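Local coordinates for protein diacylglycerol O-acyltransferase (Marinobacter hydrocarbonoclasticus, PDB 6CHJ) that probably transfers the acyl group of acyl-CoA to diacylglycerol, giving triacylglycerol and CoA, and acts as a wax ester synthase, at residues Q338-M343 and N350-T355. Sequence-based numbering, arbitrary orientation.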
loop_
_atom_site.group_PDB
_atom_site.type_symbol
_atom_site.label_atom_id
_atom_site.label_comp_id
_atom_site.label_asym_id
_atom_site.label_seq_id
_atom_site.Cartn_x
_atom_site.Cartn_y
_atom_site.Cartn_z
ATOM N N GLN B 338 10.210 41.323 -1.377
ATOM C CA GLN B 338 9.881 42.748 -1.421
ATOM C C GLN B 338 8.976 43.093 -2.601
ATOM O O GLN B 338 8.228 44.072 -2.535
ATOM C CB GLN B 338 11.160 43.582 -1.454
ATOM C CG GLN B 338 11.885 43.648 -0.110
ATOM C CD GLN B 338 11.011 44.199 1.016
ATOM O OE1 GLN B 338 10.193 43.479 1.597
ATOM N NE2 GLN B 338 11.186 45.479 1.329
ATOM N N ARG B 339 8.998 42.290 -3.667
ATOM C CA ARG B 339 8.043 42.411 -4.763
ATOM C C ARG B 339 6.613 42.158 -4.271
ATOM O O ARG B 339 5.651 42.279 -5.034
ATOM C CB ARG B 339 8.439 41.440 -5.884
ATOM C CG ARG B 339 7.597 41.482 -7.164
ATOM C CD ARG B 339 7.663 40.148 -7.922
ATOM N NE ARG B 339 7.090 39.028 -7.161
ATOM C CZ ARG B 339 7.797 38.158 -6.433
ATOM N NH1 ARG B 339 9.121 38.263 -6.345
ATOM N NH2 ARG B 339 7.183 37.179 -5.778
ATOM N N TYR B 340 6.461 41.810 -2.992
ATOM C CA TYR B 340 5.155 41.653 -2.364
ATOM C C TYR B 340 4.808 42.778 -1.402
ATOM O O TYR B 340 3.689 42.790 -0.875
ATOM C CB TYR B 340 5.081 40.325 -1.593
ATOM C CG TYR B 340 4.930 39.112 -2.466
ATOM C CD1 TYR B 340 4.350 39.211 -3.719
ATOM C CD2 TYR B 340 5.369 37.869 -2.040
ATOM C CE1 TYR B 340 4.208 38.108 -4.526
ATOM C CE2 TYR B 340 5.229 36.760 -2.837
ATOM C CZ TYR B 340 4.645 36.884 -4.080
ATOM O OH TYR B 340 4.498 35.780 -4.888
ATOM N N ARG B 341 5.737 43.702 -1.141
ATOM C CA ARG B 341 5.496 44.748 -0.150
ATOM C C ARG B 341 4.232 45.537 -0.474
ATOM O O ARG B 341 3.371 45.742 0.392
ATOM C CB ARG B 341 6.705 45.681 -0.072
ATOM C CG ARG B 341 6.736 46.567 1.161
ATOM C CD ARG B 341 7.539 45.916 2.284
ATOM N NE ARG B 341 6.732 45.000 3.090
ATOM C CZ ARG B 341 7.110 44.519 4.272
ATOM N NH1 ARG B 341 8.293 44.847 4.778
ATOM N NH2 ARG B 341 6.315 43.690 4.937
ATOM N N HIS B 342 4.090 45.968 -1.721
ATOM C CA HIS B 342 2.989 46.840 -2.129
ATOM C C HIS B 342 1.891 46.055 -2.829
ATOM O O HIS B 342 1.480 46.392 -3.943
ATOM C CB HIS B 342 3.511 47.960 -3.025
ATOM C CG HIS B 342 4.488 48.876 -2.350
ATOM N ND1 HIS B 342 5.024 48.616 -1.106
ATOM C CD2 HIS B 342 5.026 50.052 -2.753
ATOM C CE1 HIS B 342 5.849 49.592 -0.772
ATOM N NE2 HIS B 342 5.868 50.477 -1.754
ATOM N N MET B 343 1.402 44.995 -2.181
ATOM C CA MET B 343 0.376 44.138 -2.759
ATOM C C MET B 343 -0.591 43.676 -1.681
ATOM O O MET B 343 -0.176 43.274 -0.593
ATOM C CB MET B 343 0.984 42.916 -3.460
ATOM C CG MET B 343 1.613 43.229 -4.807
ATOM S SD MET B 343 2.234 41.761 -5.646
ATOM C CE MET B 343 0.714 41.007 -6.180
ATOM N N ASN B 350 -3.992 36.780 -7.055
ATOM C CA ASN B 350 -4.092 36.812 -8.508
ATOM C C ASN B 350 -2.723 36.752 -9.176
ATOM O O ASN B 350 -2.555 36.064 -10.189
ATOM C CB ASN B 350 -4.844 38.056 -8.975
ATOM C CG ASN B 350 -5.401 37.886 -10.369
ATOM O OD1 ASN B 350 -4.940 38.522 -11.325
ATOM N ND2 ASN B 350 -6.373 36.985 -10.504
ATOM N N TYR B 351 -1.740 37.477 -8.645
ATOM C CA TYR B 351 -0.380 37.343 -9.152
ATOM C C TYR B 351 0.118 35.907 -8.996
ATOM O O TYR B 351 0.684 35.327 -9.933
ATOM C CB TYR B 351 0.532 38.330 -8.429
ATOM C CG TYR B 351 1.997 38.230 -8.790
ATOM C CD1 TYR B 351 2.445 38.540 -10.069
ATOM C CD2 TYR B 351 2.937 37.838 -7.841
ATOM C CE1 TYR B 351 3.789 38.456 -10.396
ATOM C CE2 TYR B 351 4.282 37.752 -8.160
ATOM C CZ TYR B 351 4.702 38.063 -9.438
ATOM O OH TYR B 351 6.039 37.981 -9.752
ATOM N N THR B 352 -0.109 35.308 -7.823
ATOM C CA THR B 352 0.289 33.920 -7.611
ATOM C C THR B 352 -0.365 32.997 -8.632
ATOM O O THR B 352 0.307 32.164 -9.252
ATOM C CB THR B 352 -0.068 33.477 -6.192
ATOM O OG1 THR B 352 0.719 34.208 -5.247
ATOM C CG2 THR B 352 0.181 31.985 -6.022
ATOM N N ALA B 353 -1.680 33.138 -8.828
ATOM C CA ALA B 353 -2.406 32.224 -9.706
ATOM C C ALA B 353 -1.992 32.395 -11.163
ATOM O O ALA B 353 -1.935 31.412 -11.914
ATOM C CB ALA B 353 -3.912 32.436 -9.554
ATOM N N LEU B 354 -1.715 33.632 -11.587
ATOM C CA LEU B 354 -1.335 33.868 -12.980
ATOM C C LEU B 354 0.100 33.427 -13.260
ATOM O O LEU B 354 0.386 32.881 -14.331
ATOM C CB LEU B 354 -1.517 35.349 -13.346
ATOM C CG LEU B 354 -2.915 35.990 -13.303
ATOM C CD1 LEU B 354 -2.830 37.495 -13.557
ATOM C CD2 LEU B 354 -3.871 35.333 -14.286
ATOM N N THR B 355 1.010 33.664 -12.314
ATOM C CA THR B 355 2.408 33.284 -12.503
ATOM C C THR B 355 2.556 31.774 -12.685
ATOM O O THR B 355 3.363 31.317 -13.503
ATOM C CB THR B 355 3.241 33.770 -11.307
ATOM O OG1 THR B 355 3.217 35.199 -11.252
ATOM C CG2 THR B 355 4.689 33.321 -11.413
#
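Tyr351 receives three side chains, those of Arg339, Tyr340 and Met343, where the loop between helices 322-338 and 345-365 packs back on the second helix, in the WS/DGAT C-terminal domain. The loop makes a type I beta turn from Gln338 to Arg341, and Arg339, Tyr340 and Met343 reach back to helix 345-365. The apolar packing lies along one edge of the Tyr351 ring and at its CB. Tyr340 meets it edge to edge, CE1 lying 3.6 Å from Tyr351 CD2, with the long axes of the two side chains nearly perpendicular. Met343 makes an oblique Met-aromatic contact, its SD 5.1 Å from the centroid of the Tyr351 ring. A bend at the last torsion of Met343 (chi3 74°) carries CE to 3.5 Å from Tyr351 CB. Tyr340 also anchors the loop to strand 310-314: its OH is hydrogen-bonded to Val310 O and its side chain touches Ile311.

The phenol end is approached more closely but without a bond: no hydrogen bond joins the two segments. Arg339 has its CG trans to the backbone N (chi1 -176°) and turns at chi3, bringing NE to 3.0 Å from Tyr351 OH at an angle too poor for a hydrogen bond. Its guanidinium is inclined 40° to the Tyr351 ring, while CZ sits 4.0 Å above one face of the Tyr340 ring, toward the rim. On the loose side, Gln338, Arg341 and His342 are exposed and make no contact with the helix segment. One turn along the helix, Thr355 OG1 donates to Tyr351 O at 2.9 Å, from the carbonyl face opposite Thr355 N.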